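Local coordinates for protein alanine racemase (Enterococcus faecalis, PDB 3E5P) that belongs to the alanine racemase family of two-domain enzymes, pairing a TIM barrel that carries pyridoxal-5'-phosphate with a C-terminal beta domain in a two-chain assembly, at residues 8-13 / 365-370; 35-40 / 225-230; 246-251 / 330-335; 284-289 / 312-317. The protein carries 1 engineered substitution. All coordinates share one frame; numbering follows the deposited sequence.

Contact 1: residues 8-13 / 365-370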
loop_
_atom_site.group_PDB
_atom_site.type_symbol
_atom_site.label_atom_id
_atom_site.label_comp_id
_atom_site.label_asym_id
_atom_site.label_seq_id
_atom_site.Cartn_x
_atom_site.Cartn_y
_atom_site.Cartn_z
ATOM N N PRO C 8 -2.571 7.725 -16.955
ATOM C CA PRO C 8 -2.393 6.503 -17.751
ATOM C C PRO C 8 -2.100 5.181 -17.027
ATOM O O PRO C 8 -2.271 4.107 -17.608
ATOM C CB PRO C 8 -1.291 6.894 -18.731
ATOM C CG PRO C 8 -0.483 7.877 -17.949
ATOM C CD PRO C 8 -1.545 8.724 -17.301
ATOM N N THR C 9 -1.669 5.245 -15.771
ATOM C CA THR C 9 -1.370 4.030 -15.009
ATOM C C THR C 9 -2.648 3.253 -14.690
ATOM O O THR C 9 -3.635 3.835 -14.229
ATOM C CB THR C 9 -0.691 4.386 -13.719
ATOM O OG1 THR C 9 0.411 5.245 -14.004
ATOM C CG2 THR C 9 -0.202 3.146 -13.022
ATOM N N ARG C 10 -2.635 1.939 -14.900
ATOM C CA ARG C 10 -3.849 1.162 -14.658
ATOM C C ARG C 10 -3.626 -0.324 -14.348
ATOM O O ARG C 10 -2.677 -0.935 -14.843
ATOM C CB ARG C 10 -4.766 1.300 -15.879
ATOM C CG ARG C 10 -6.224 1.021 -15.602
ATOM C CD ARG C 10 -7.110 2.189 -16.044
ATOM N NE ARG C 10 -6.609 3.466 -15.558
ATOM C CZ ARG C 10 -7.145 4.642 -15.859
ATOM N NH1 ARG C 10 -8.206 4.708 -16.643
ATOM N NH2 ARG C 10 -6.607 5.755 -15.393
ATOM N N LEU C 11 -4.512 -0.888 -13.526
ATOM C CA LEU C 11 -4.476 -2.298 -13.142
ATOM C C LEU C 11 -5.609 -3.036 -13.861
ATOM O O LEU C 11 -6.778 -2.757 -13.622
ATOM C CB LEU C 11 -4.671 -2.446 -11.624
ATOM C CG LEU C 11 -3.484 -2.365 -10.650
ATOM C CD1 LEU C 11 -3.982 -2.066 -9.262
ATOM C CD2 LEU C 11 -2.713 -3.668 -10.652
ATOM N N HIS C 12 -5.281 -3.971 -14.742
ATOM C CA HIS C 12 -6.327 -4.714 -15.443
ATOM C C HIS C 12 -6.539 -6.088 -14.822
ATOM O O HIS C 12 -5.606 -6.898 -14.744
ATOM C CB HIS C 12 -5.972 -4.894 -16.918
ATOM C CG HIS C 12 -5.623 -3.619 -17.616
ATOM N ND1 HIS C 12 -4.350 -3.086 -17.599
ATOM C CD2 HIS C 12 -6.382 -2.767 -18.345
ATOM C CE1 HIS C 12 -4.339 -1.961 -18.293
ATOM N NE2 HIS C 12 -5.559 -1.745 -18.756
ATOM N N ILE C 13 -7.763 -6.348 -14.378
ATOM C CA ILE C 13 -8.087 -7.630 -13.764
ATOM C C ILE C 13 -8.936 -8.498 -14.683
ATOM O O ILE C 13 -10.106 -8.205 -14.920
ATOM C CB ILE C 13 -8.848 -7.453 -12.422
ATOM C CG1 ILE C 13 -7.916 -6.908 -11.341
ATOM C CG2 ILE C 13 -9.376 -8.791 -11.945
ATOM C CD1 ILE C 13 -7.316 -5.582 -11.663
ATOM N N ARG C 365 -4.840 4.123 -5.404
ATOM C CA ARG C 365 -4.655 5.256 -6.299
ATOM C C ARG C 365 -4.555 4.747 -7.737
ATOM O O ARG C 365 -4.679 5.521 -8.685
ATOM C CB ARG C 365 -3.385 6.025 -5.928
ATOM C CG ARG C 365 -3.325 7.422 -6.507
ATOM C CD ARG C 365 -2.144 8.246 -5.969
ATOM N NE ARG C 365 -0.842 7.783 -6.453
ATOM C CZ ARG C 365 0.279 8.496 -6.372
ATOM N NH1 ARG C 365 0.267 9.704 -5.825
ATOM N NH2 ARG C 365 1.411 8.006 -6.853
ATOM N N ILE C 366 -4.323 3.445 -7.905
ATOM C CA ILE C 366 -4.246 2.890 -9.251
ATOM C C ILE C 366 -5.593 2.283 -9.586
ATOM O O ILE C 366 -6.005 1.313 -8.958
ATOM C CB ILE C 366 -3.226 1.752 -9.388
ATOM C CG1 ILE C 366 -1.826 2.227 -9.032
ATOM C CG2 ILE C 366 -3.242 1.235 -10.805
ATOM C CD1 ILE C 366 -0.757 1.167 -9.285
ATOM N N PRO C 367 -6.296 2.844 -10.583
ATOM C CA PRO C 367 -7.609 2.349 -11.006
ATOM C C PRO C 367 -7.556 0.898 -11.504
ATOM O O PRO C 367 -6.672 0.528 -12.283
ATOM C CB PRO C 367 -7.992 3.300 -12.145
ATOM C CG PRO C 367 -7.293 4.549 -11.807
ATOM C CD PRO C 367 -5.940 4.066 -11.322
ATOM N N ARG C 368 -8.505 0.087 -11.053
ATOM C CA ARG C 368 -8.591 -1.294 -11.494
ATOM C C ARG C 368 -9.738 -1.430 -12.492
ATOM O O ARG C 368 -10.843 -0.948 -12.239
ATOM C CB ARG C 368 -8.868 -2.228 -10.324
ATOM C CG ARG C 368 -7.662 -2.701 -9.585
ATOM C CD ARG C 368 -7.282 -1.786 -8.450
ATOM N NE ARG C 368 -6.503 -2.537 -7.472
ATOM C CZ ARG C 368 -5.881 -1.993 -6.440
ATOM N NH1 ARG C 368 -5.948 -0.687 -6.245
ATOM N NH2 ARG C 368 -5.174 -2.753 -5.615
ATOM N N GLU C 369 -9.480 -2.088 -13.618
ATOM C CA GLU C 369 -10.508 -2.297 -14.631
ATOM C C GLU C 369 -10.704 -3.789 -14.850
ATOM O O GLU C 369 -9.737 -4.546 -14.981
ATOM C CB GLU C 369 -10.104 -1.641 -15.944
ATOM C CG GLU C 369 -9.656 -0.214 -15.792
ATOM C CD GLU C 369 -9.244 0.390 -17.108
ATOM O OE1 GLU C 369 -8.494 -0.277 -17.854
ATOM O OE2 GLU C 369 -9.655 1.534 -17.394
ATOM N N TYR C 370 -11.963 -4.205 -14.899
ATOM C CA TYR C 370 -12.302 -5.604 -15.093
ATOM C C TYR C 370 -12.946 -5.815 -16.456
ATOM O O TYR C 370 -13.716 -4.982 -16.915
ATOM C CB TYR C 370 -13.256 -6.035 -13.986
ATOM C CG TYR C 370 -12.772 -5.641 -12.611
ATOM C CD1 TYR C 370 -11.956 -6.492 -11.864
ATOM C CD2 TYR C 370 -13.093 -4.391 -12.071
ATOM C CE1 TYR C 370 -11.474 -6.109 -10.615
ATOM C CE2 TYR C 370 -12.616 -3.997 -10.829
ATOM C CZ TYR C 370 -11.808 -4.861 -10.106
ATOM O OH TYR C 370 -11.338 -4.471 -8.869
#
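Leu-11 and Arg-368 sit abreast on two parallel strands, 10-13 and 368-370, whose backbones illustrate how the two ends of a chain can be sewn together. Leu-11 N gives a hydrogen bond to Pro-367 O (2.9 Å), Leu-11 O receives one from Glu-369 N (2.8 Å), and Ile-13 N closes the run on Glu-369 O (2.7 Å). Packing is tight around the buried Leu-11, Ile-13 and Ile-366, on the face that also bears Arg-368 and Tyr-370. There CD1 of Leu-11 lies over one face of the Arg-368 guanidinium, displaced toward its rim and 3.1 Å from NE, while CG presses crosswise on CG2 of Ile-366 (3.6 Å). Arg-368 and Tyr-370 send their polar ends onward, to the carbonyls of Gly-45 and His-46.

The other face is looser, made of charged and polar groups, Arg-10, His-12 and Glu-369, none of them buried. Arg-10 starts with CG anti to the backbone N (chi1 -158°) and then bends twice, which lays its guanidinium over Pro-367 CB; NE turns back to Thr-9 O and NH2 reaches Trp-5 O. Glu-369 OE2 stands in the guanidinium plane, 3.6 Å from Arg-10 NH1, with the two planes 82° apart. A salt bridge this long, its planes nearly perpendicular, suggests that charge attraction supplements an attachment carried mainly by backbone bonds and apolar packing.

Contact 2: residues 35-40 / 225-230. With PLP (pyridoxal-5'-phosphate), chain J.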
loop_
_atom_site.group_PDB
_atom_site.type_symbol
_atom_site.label_atom_id
_atom_site.label_comp_id
_atom_site.label_asym_id
_atom_site.label_seq_id
_atom_site.Cartn_x
_atom_site.Cartn_y
_atom_site.Cartn_z
ATOM N N LEU C 35 -16.088 -25.505 -2.284
ATOM C CA LEU C 35 -15.006 -24.589 -2.606
ATOM C C LEU C 35 -15.371 -23.210 -2.091
ATOM O O LEU C 35 -16.318 -22.585 -2.570
ATOM C CB LEU C 35 -14.802 -24.529 -4.126
ATOM C CG LEU C 35 -13.585 -23.836 -4.759
ATOM C CD1 LEU C 35 -13.321 -22.493 -4.099
ATOM C CD2 LEU C 35 -12.379 -24.726 -4.632
ATOM N N PHE C 36 -14.632 -22.738 -1.101
ATOM C CA PHE C 36 -14.881 -21.404 -0.573
ATOM C C PHE C 36 -13.792 -20.490 -1.127
ATOM O O PHE C 36 -12.607 -20.800 -1.029
ATOM C CB PHE C 36 -14.846 -21.419 0.960
ATOM C CG PHE C 36 -16.182 -21.669 1.596
ATOM C CD1 PHE C 36 -16.986 -22.716 1.176
ATOM C CD2 PHE C 36 -16.638 -20.850 2.619
ATOM C CE1 PHE C 36 -18.233 -22.949 1.763
ATOM C CE2 PHE C 36 -17.888 -21.075 3.215
ATOM C CZ PHE C 36 -18.684 -22.131 2.780
ATOM N N ALA C 37 -14.195 -19.383 -1.737
ATOM C CA ALA C 37 -13.236 -18.443 -2.297
ATOM C C ALA C 37 -12.851 -17.425 -1.233
ATOM O O ALA C 37 -13.709 -16.691 -0.734
ATOM C CB ALA C 37 -13.835 -17.737 -3.508
ATOM N N VAL C 38 -11.573 -17.392 -0.864
ATOM C CA VAL C 38 -11.129 -16.427 0.135
ATOM C C VAL C 38 -10.718 -15.164 -0.617
ATOM O O VAL C 38 -9.821 -15.194 -1.457
ATOM C CB VAL C 38 -9.954 -16.977 0.984
ATOM C CG1 VAL C 38 -8.958 -17.656 0.109
ATOM C CG2 VAL C 38 -9.278 -15.856 1.737
ATOM N N VAL C 39 -11.500 -13.909 -0.442
ATOM C CA VAL C 39 -11.220 -12.661 -1.129
ATOM C C VAL C 39 -10.829 -11.543 -0.180
ATOM O O VAL C 39 -11.205 -10.382 -0.383
ATOM C CB VAL C 39 -12.443 -12.208 -1.963
ATOM C CG1 VAL C 39 -12.740 -13.245 -3.039
ATOM C CG2 VAL C 39 -13.660 -12.007 -1.058
ATOM N N LYS C 40 -10.072 -11.887 0.857
ATOM C CA LYS C 40 -9.638 -10.906 1.846
ATOM C C LYS C 40 -8.704 -9.871 1.228
ATOM O O LYS C 40 -8.164 -10.079 0.142
ATOM C CB LYS C 40 -8.951 -11.601 3.023
ATOM C CG LYS C 40 -7.792 -12.499 2.623
ATOM C CD LYS C 40 -7.042 -13.010 3.843
ATOM C CE LYS C 40 -5.926 -13.963 3.447
ATOM N NZ LYS C 40 -6.454 -15.218 2.846
ATOM N N VAL C 225 -4.827 -17.512 -3.136
ATOM C CA VAL C 225 -3.940 -17.103 -4.230
ATOM C C VAL C 225 -4.072 -17.846 -5.544
ATOM O O VAL C 225 -4.052 -17.234 -6.609
ATOM C CB VAL C 225 -2.461 -17.189 -3.825
ATOM C CG1 VAL C 225 -2.081 -15.974 -3.012
ATOM C CG2 VAL C 225 -2.206 -18.478 -3.050
ATOM N N ALA C 226 -4.197 -19.164 -5.468
ATOM C CA ALA C 226 -4.314 -19.966 -6.668
ATOM C C ALA C 226 -5.411 -19.463 -7.587
ATOM O O ALA C 226 -5.278 -19.552 -8.809
ATOM C CB ALA C 226 -4.564 -21.416 -6.315
ATOM N N MET C 227 -6.488 -18.918 -7.030
ATOM C CA MET C 227 -7.554 -18.477 -7.908
ATOM C C MET C 227 -7.254 -17.196 -8.672
ATOM O O MET C 227 -7.981 -16.847 -9.606
ATOM C CB MET C 227 -8.907 -18.398 -7.169
ATOM C CG MET C 227 -9.014 -17.491 -5.988
ATOM S SD MET C 227 -10.700 -17.627 -5.251
ATOM C CE MET C 227 -11.094 -15.866 -4.999
ATOM N N TYR C 228 -6.175 -16.511 -8.306
ATOM C CA TYR C 228 -5.791 -15.294 -9.007
ATOM C C TYR C 228 -4.653 -15.649 -9.977
ATOM O O TYR C 228 -3.981 -14.774 -10.537
ATOM C CB TYR C 228 -5.331 -14.242 -8.014
ATOM C CG TYR C 228 -6.327 -13.968 -6.921
ATOM C CD1 TYR C 228 -7.459 -13.181 -7.151
ATOM C CD2 TYR C 228 -6.142 -14.503 -5.647
ATOM C CE1 TYR C 228 -8.382 -12.932 -6.138
ATOM C CE2 TYR C 228 -7.061 -14.266 -4.620
ATOM C CZ TYR C 228 -8.175 -13.479 -4.873
ATOM O OH TYR C 228 -9.050 -13.223 -3.845
ATOM N N GLY C 229 -4.444 -16.950 -10.157
ATOM C CA GLY C 229 -3.421 -17.432 -11.072
ATOM C C GLY C 229 -1.998 -17.486 -10.556
ATOM O O GLY C 229 -1.068 -17.741 -11.325
ATOM N N LEU C 230 -1.817 -17.264 -9.259
ATOM C CA LEU C 230 -0.483 -17.264 -8.672
ATOM C C LEU C 230 -0.091 -18.556 -7.975
ATOM O O LEU C 230 -0.832 -19.081 -7.139
ATOM C CB LEU C 230 -0.349 -16.116 -7.678
ATOM C CG LEU C 230 -0.653 -14.723 -8.212
ATOM C CD1 LEU C 230 -0.534 -13.718 -7.082
ATOM C CD2 LEU C 230 0.291 -14.401 -9.359
HETATM N N1 PLP J . -6.906 -19.877 5.146
HETATM C C2 PLP J . -6.531 -18.873 5.950
HETATM C C2A PLP J . -6.749 -19.099 7.392
HETATM C C3 PLP J . -5.990 -17.699 5.443
HETATM O O3 PLP J . -5.253 -16.962 6.276
HETATM C C4 PLP J . -5.807 -17.478 4.071
HETATM C C4A PLP J . -6.164 -16.101 3.494
HETATM O O4A PLP J . -5.871 -14.951 3.822
HETATM C C5 PLP J . -6.162 -18.583 3.275
HETATM C C6 PLP J . -6.730 -19.724 3.824
HETATM C C5A PLP J . -5.750 -18.762 1.857
HETATM O O4P PLP J . -4.542 -19.413 1.714
HETATM P P PLP J . -3.824 -19.182 0.369
HETATM O O1P PLP J . -4.445 -20.031 -0.576
HETATM O O2P PLP J . -2.482 -19.662 0.306
HETATM O O3P PLP J . -3.925 -17.781 0.017
#
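The backbones of 35-40 and 225-230 stay apart: the nearest CA atoms, of Ala-37 and Met-227, are 8.0 Å from each other, too far for strand pairing. Segment 35-40 is extended as far as Val-38, whereas 225-230 coils through a short 3-10 turn in which Tyr-228 N bonds to Val-225 O, so side chains must bridge the gap. Met-227 sends its chain toward the strand and bends at the last torsion (chi3 -135°), setting SD against Ala-37 CB (3.6 Å) and CE against Val-39 CG1 (3.7 Å). Beside it Tyr-228 reaches in with its hydroxyl: OH donates to Val-38 O at 3.2 Å, lying in the carbonyl plane on a lone pair, and the carbonyl oxygen stands at the edge of the ring. His-46 stacks on that ring.

This is the seam of a TIM barrel: strand 34-38 is the first of eight parallel strands, and 225-230 follows the last, 220-223, to which Phe-36 is bonded through its backbone. As is usual for this fold, the bound group lies at the C-terminal ends of the strands. Val-225 N points almost straight at phosphate oxygen O3P of pyridoxal-5'-phosphate (3.3 Å, 170°), and Val-38 CG2 packs near C4A of the same group. Lys-40, its chain extended until a final bend, is joined covalently through NZ to C4A, although the modelled bond lengths here are too short to be reliable. Tyr-44, Ser-207, Arg-222 and Tyr-356 also bond to pyridoxal-5'-phosphate.

Contact 3: residues 246-251 / 330-335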
loop_
_atom_site.group_PDB
_atom_site.type_symbol
_atom_site.label_atom_id
_atom_site.label_comp_id
_atom_site.label_asym_id
_atom_site.label_seq_id
_atom_site.Cartn_x
_atom_site.Cartn_y
_atom_site.Cartn_z
ATOM N N ALA C 246 -4.316 -13.374 -13.358
ATOM C CA ALA C 246 -5.464 -12.486 -13.464
ATOM C C ALA C 246 -5.156 -10.996 -13.319
ATOM O O ALA C 246 -6.051 -10.158 -13.449
ATOM C CB ALA C 246 -6.503 -12.892 -12.422
ATOM N N LEU C 247 -3.896 -10.661 -13.061
ATOM C CA LEU C 247 -3.502 -9.271 -12.841
ATOM C C LEU C 247 -2.501 -8.794 -13.864
ATOM O O LEU C 247 -1.546 -9.500 -14.160
ATOM C CB LEU C 247 -2.882 -9.152 -11.442
ATOM C CG LEU C 247 -2.357 -7.865 -10.786
ATOM C CD1 LEU C 247 -1.454 -7.071 -11.734
ATOM C CD2 LEU C 247 -3.529 -7.043 -10.335
ATOM N N ARG C 248 -2.724 -7.595 -14.400
ATOM C CA ARG C 248 -1.801 -6.982 -15.358
ATOM C C ARG C 248 -1.639 -5.546 -14.903
ATOM O O ARG C 248 -2.589 -4.945 -14.423
ATOM C CB ARG C 248 -2.354 -7.019 -16.786
ATOM C CG ARG C 248 -2.451 -8.422 -17.357
ATOM C CD ARG C 248 -2.912 -8.445 -18.815
ATOM N NE ARG C 248 -1.873 -7.993 -19.735
ATOM C CZ ARG C 248 -1.877 -6.811 -20.337
ATOM N NH1 ARG C 248 -2.877 -5.963 -20.109
ATOM N NH2 ARG C 248 -0.886 -6.476 -21.156
ATOM N N LEU C 249 -0.437 -5.000 -15.035
ATOM C CA LEU C 249 -0.181 -3.631 -14.604
ATOM C C LEU C 249 0.378 -2.831 -15.767
ATOM O O LEU C 249 1.467 -3.108 -16.267
ATOM C CB LEU C 249 0.790 -3.641 -13.423
ATOM C CG LEU C 249 1.248 -2.322 -12.796
ATOM C CD1 LEU C 249 0.074 -1.426 -12.458
ATOM C CD2 LEU C 249 2.042 -2.652 -11.548
ATOM N N THR C 250 -0.379 -1.826 -16.182
ATOM C CA THR C 250 -0.023 -1.004 -17.323
ATOM C C THR C 250 0.166 0.472 -17.021
ATOM O O THR C 250 -0.429 1.005 -16.087
ATOM C CB THR C 250 -1.116 -1.149 -18.401
ATOM O OG1 THR C 250 -1.030 -2.457 -18.977
ATOM C CG2 THR C 250 -0.976 -0.110 -19.475
ATOM N N SER C 251 1.003 1.124 -17.823
ATOM C CA SER C 251 1.244 2.561 -17.695
ATOM C C SER C 251 1.691 3.088 -19.051
ATOM O O SER C 251 1.491 2.417 -20.063
ATOM C CB SER C 251 2.307 2.869 -16.639
ATOM O OG SER C 251 2.273 4.246 -16.293
ATOM N N VAL C 330 2.509 2.338 -24.660
ATOM C CA VAL C 330 2.180 1.686 -23.396
ATOM C C VAL C 330 3.348 0.942 -22.753
ATOM O O VAL C 330 4.095 0.216 -23.419
ATOM C CB VAL C 330 0.995 0.708 -23.569
ATOM C CG1 VAL C 330 1.154 -0.075 -24.840
ATOM C CG2 VAL C 330 0.926 -0.252 -22.382
ATOM N N VAL C 331 3.489 1.132 -21.445
ATOM C CA VAL C 331 4.545 0.493 -20.682
ATOM C C VAL C 331 3.949 -0.637 -19.857
ATOM O O VAL C 331 3.104 -0.396 -18.998
ATOM C CB VAL C 331 5.227 1.494 -19.727
ATOM C CG1 VAL C 331 6.440 0.843 -19.075
ATOM C CG2 VAL C 331 5.625 2.765 -20.493
ATOM N N THR C 332 4.386 -1.867 -20.119
ATOM C CA THR C 332 3.878 -3.021 -19.381
ATOM C C THR C 332 4.756 -3.334 -18.179
ATOM O O THR C 332 5.871 -3.843 -18.322
ATOM C CB THR C 332 3.801 -4.292 -20.274
ATOM O OG1 THR C 332 2.842 -4.085 -21.311
ATOM C CG2 THR C 332 3.375 -5.511 -19.459
ATOM N N LEU C 333 4.246 -3.034 -16.995
ATOM C CA LEU C 333 4.987 -3.293 -15.772
ATOM C C LEU C 333 4.876 -4.770 -15.398
ATOM O O LEU C 333 5.866 -5.421 -15.070
ATOM C CB LEU C 333 4.441 -2.405 -14.661
ATOM C CG LEU C 333 4.582 -0.911 -14.986
ATOM C CD1 LEU C 333 3.779 -0.090 -13.986
ATOM C CD2 LEU C 333 6.036 -0.501 -14.938
ATOM N N VAL C 334 3.655 -5.288 -15.463
ATOM C CA VAL C 334 3.360 -6.684 -15.162
ATOM C C VAL C 334 2.460 -7.166 -16.295
ATOM O O VAL C 334 1.476 -6.504 -16.626
ATOM C CB VAL C 334 2.599 -6.823 -13.818
ATOM C CG1 VAL C 334 2.194 -8.281 -13.589
ATOM C CG2 VAL C 334 3.466 -6.314 -12.674
ATOM N N GLY C 335 2.794 -8.303 -16.889
ATOM C CA GLY C 335 1.997 -8.820 -17.989
ATOM C C GLY C 335 2.866 -9.217 -19.169
ATOM O O GLY C 335 4.091 -9.193 -19.066
#
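Leu-249 O is gripped by two successive amides: Leu-333 N meets it nearly head-on at 2.9 Å, and Val-334 N comes in the carbonyl plane on a lone pair at 3.2 Å. Leu-249 N in turn donates to Val-334 O (2.9 Å), so one residue of strand 247-251 faces two of its neighbour. Beyond the irregularity, ordinary antiparallel pairing resumes, with Val-331 N bonded to Ser-251 O (2.7 Å) and Ser-251 N to Val-331 O.

The two facing residues also divide the Leu-249 side chain between them. With chi1 of 179° turning it away from the backbone N, CG leans on Leu-333 CD1 at 3.6 Å, while CB rests against Val-334 CB at 3.7 Å. On the Leu-249 face, Ser-251 OG is hydrogen-bonded to Thr-9 OG1, just before strand 10-13. On the opposite face Thr-250 CG2 touches Val-330 CG2 (3.5 Å). Doubling residues opposite one partner is the hallmark of a classic beta bulge, placed here where the chain turns a corner in the mixed sheet.

Contact 4: residues 284-289 / 312-317. With PPI (propanoic acid), chain K.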
loop_
_atom_site.group_PDB
_atom_site.type_symbol
_atom_site.label_atom_id
_atom_site.label_comp_id
_atom_site.label_asym_id
_atom_site.label_seq_id
_atom_site.Cartn_x
_atom_site.Cartn_y
_atom_site.Cartn_z
ATOM N N ILE C 284 4.224 6.172 -12.364
ATOM C CA ILE C 284 3.919 5.215 -11.295
ATOM C C ILE C 284 5.116 5.280 -10.352
ATOM O O ILE C 284 6.269 5.282 -10.808
ATOM C CB ILE C 284 3.769 3.767 -11.804
ATOM C CG1 ILE C 284 3.326 2.862 -10.649
ATOM C CG2 ILE C 284 5.100 3.263 -12.352
ATOM C CD1 ILE C 284 2.852 1.484 -11.082
ATOM N N GLY C 285 4.844 5.364 -9.052
ATOM C CA GLY C 285 5.916 5.440 -8.075
ATOM C C GLY C 285 5.679 4.503 -6.908
ATOM O O GLY C 285 4.774 3.673 -6.951
ATOM N N TYR C 286 6.472 4.623 -5.852
ATOM C CA TYR C 286 6.263 3.734 -4.725
ATOM C C TYR C 286 4.944 3.982 -4.002
ATOM O O TYR C 286 4.325 3.035 -3.539
ATOM C CB TYR C 286 7.465 3.760 -3.759
ATOM C CG TYR C 286 7.905 5.105 -3.248
ATOM C CD1 TYR C 286 7.212 5.736 -2.219
ATOM C CD2 TYR C 286 9.045 5.735 -3.772
ATOM C CE1 TYR C 286 7.630 6.963 -1.715
ATOM C CE2 TYR C 286 9.479 6.965 -3.282
ATOM C CZ TYR C 286 8.761 7.579 -2.250
ATOM O OH TYR C 286 9.129 8.819 -1.782
ATOM N N ALA C 287 4.488 5.228 -3.940
ATOM C CA ALA C 287 3.215 5.538 -3.282
ATOM C C ALA C 287 2.064 4.776 -3.940
ATOM O O ALA C 287 0.954 4.747 -3.420
ATOM C CB ALA C 287 2.936 7.041 -3.340
ATOM N N ASP C 288 2.343 4.171 -5.092
ATOM C CA ASP C 288 1.356 3.392 -5.834
ATOM C C ASP C 288 1.621 1.925 -5.576
ATOM O O ASP C 288 0.853 1.067 -5.996
ATOM C CB ASP C 288 1.479 3.637 -7.351
ATOM C CG ASP C 288 1.048 5.030 -7.762
ATOM O OD1 ASP C 288 -0.166 5.320 -7.710
ATOM O OD2 ASP C 288 1.921 5.836 -8.132
ATOM N N GLY C 289 2.728 1.637 -4.908
ATOM C CA GLY C 289 3.065 0.250 -4.643
ATOM C C GLY C 289 4.283 -0.227 -5.422
ATOM O O GLY C 289 4.800 -1.305 -5.159
ATOM N N VAL C 312 13.480 5.243 -7.715
ATOM C CA VAL C 312 12.053 5.254 -7.995
ATOM C C VAL C 312 11.472 6.359 -7.142
ATOM O O VAL C 312 11.679 6.375 -5.936
ATOM C CB VAL C 312 11.381 3.941 -7.568
ATOM C CG1 VAL C 312 9.871 4.074 -7.687
ATOM C CG2 VAL C 312 11.881 2.783 -8.428
ATOM N N CYS C 313 10.752 7.289 -7.748
ATOM C CA CYS C 313 10.161 8.379 -6.975
ATOM C C CYS C 313 8.821 7.976 -6.351
ATOM O O CYS C 313 8.345 6.855 -6.507
ATOM C CB CYS C 313 9.954 9.611 -7.858
ATOM S SG CYS C 313 11.472 10.232 -8.584
ATOM N N MET C 314 8.205 8.909 -5.649
ATOM C CA MET C 314 6.938 8.629 -5.019
ATOM C C MET C 314 5.870 8.407 -6.070
ATOM O O MET C 314 5.079 7.475 -5.952
ATOM C CB MET C 314 6.550 9.790 -4.114
ATOM C CG MET C 314 5.340 9.547 -3.235
ATOM S SD MET C 314 5.089 11.000 -2.198
ATOM C CE MET C 314 6.104 10.616 -0.774
ATOM N N ASP C 315 5.869 9.233 -7.115
ATOM C CA ASP C 315 4.848 9.141 -8.161
ATOM C C ASP C 315 5.308 8.789 -9.572
ATOM O O ASP C 315 4.500 8.843 -10.509
ATOM C CB ASP C 315 4.077 10.453 -8.222
ATOM C CG ASP C 315 3.779 11.001 -6.854
ATOM O OD1 ASP C 315 3.034 10.337 -6.103
ATOM O OD2 ASP C 315 4.305 12.088 -6.521
ATOM N N GLN C 316 6.585 8.436 -9.730
ATOM C CA GLN C 316 7.125 8.081 -11.041
ATOM C C GLN C 316 8.551 7.542 -11.001
ATOM O O GLN C 316 9.248 7.687 -10.000
ATOM C CB GLN C 316 7.067 9.294 -11.968
ATOM C CG GLN C 316 7.771 10.500 -11.426
ATOM C CD GLN C 316 7.034 11.788 -11.730
ATOM O OE1 GLN C 316 7.476 12.872 -11.342
ATOM N NE2 GLN C 316 5.902 11.681 -12.423
ATOM N N CYS C 317 8.969 6.901 -12.090
ATOM C CA CYS C 317 10.321 6.356 -12.199
ATOM C C CYS C 317 10.832 6.536 -13.622
ATOM O O CYS C 317 10.057 6.819 -14.531
ATOM C CB CYS C 317 10.363 4.872 -11.799
ATOM S SG CYS C 317 9.040 3.828 -12.448
HETATM C C1 PPI K . 10.263 11.045 -3.695
HETATM C C2 PPI K . 11.285 10.210 -2.937
HETATM C C3 PPI K . 12.266 11.027 -2.105
HETATM O O1 PPI K . 9.451 11.756 -3.054
HETATM O O2 PPI K . 10.258 10.988 -4.943
#
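Tyr-286 holds CG between its backbone N and carbonyl carbon (chi1 54°), which carries the phenol ring against the Met-314 backbone. Met-314 CA sits 3.5 Å from the Tyr-286 ring centroid and 14° off the normal, a CH-pi contact over the middle of the face. A chi1 of -172° then takes Met-314 CG out beside Tyr-286 CE1, and the same CG also meets Ala-287 CB at 3.5 Å. Val-312 O lies instead at the ring edge.

Two backbone bonds lock the loops: Tyr-286 N to Cys-313 O (3.0 Å) and Ala-287 N to Met-314 O (3.1 Å), both donors lying in the carbonyl plane. Lacking a side chain, Gly-285 can come so close that its CA is 3.9 Å from that of Asp-315. Gly-285 N is held by Asp-288 OD2 (3.1 Å) on the anti lone pair, and the same oxygen forms a salt bridge with Arg-365, which also pairs with Asp-315.

Met-314 N donates to O2 of propanoic acid at 3.0 Å. Asp-315 touches the pyridoxal-5'-phosphate at the second subunit's site and makes a weak hydrogen bond to Lys-40 of that subunit, while Tyr-286 packs on Tyr-356 of the same neighbour. Such a pair of buried loops facing the partner's barrel fits the composite active site at the dimer interface known from the alanine racemase family.

In the fold
From the N terminus, the chain first lays down strand 10-13, which pairs with the last strand, 368-370; contact 1 therefore encloses all the others. Contact 2 comes next, joining the first barrel strand to the loop after the eighth, and it is complete before contact 3 begins. Tyr-228 O to Ala-246 N probably links these two across the domain junction. Contact 3 embraces contact 4, and none of the loops cross. Strand 247-252, paired with both 10-13 and 330-332, makes contacts 1 and 3 parts of one sheet. Contact 4 is fastened to contact 1 by Arg-365, and to contact 3 where Ile-284 meets Leu-333.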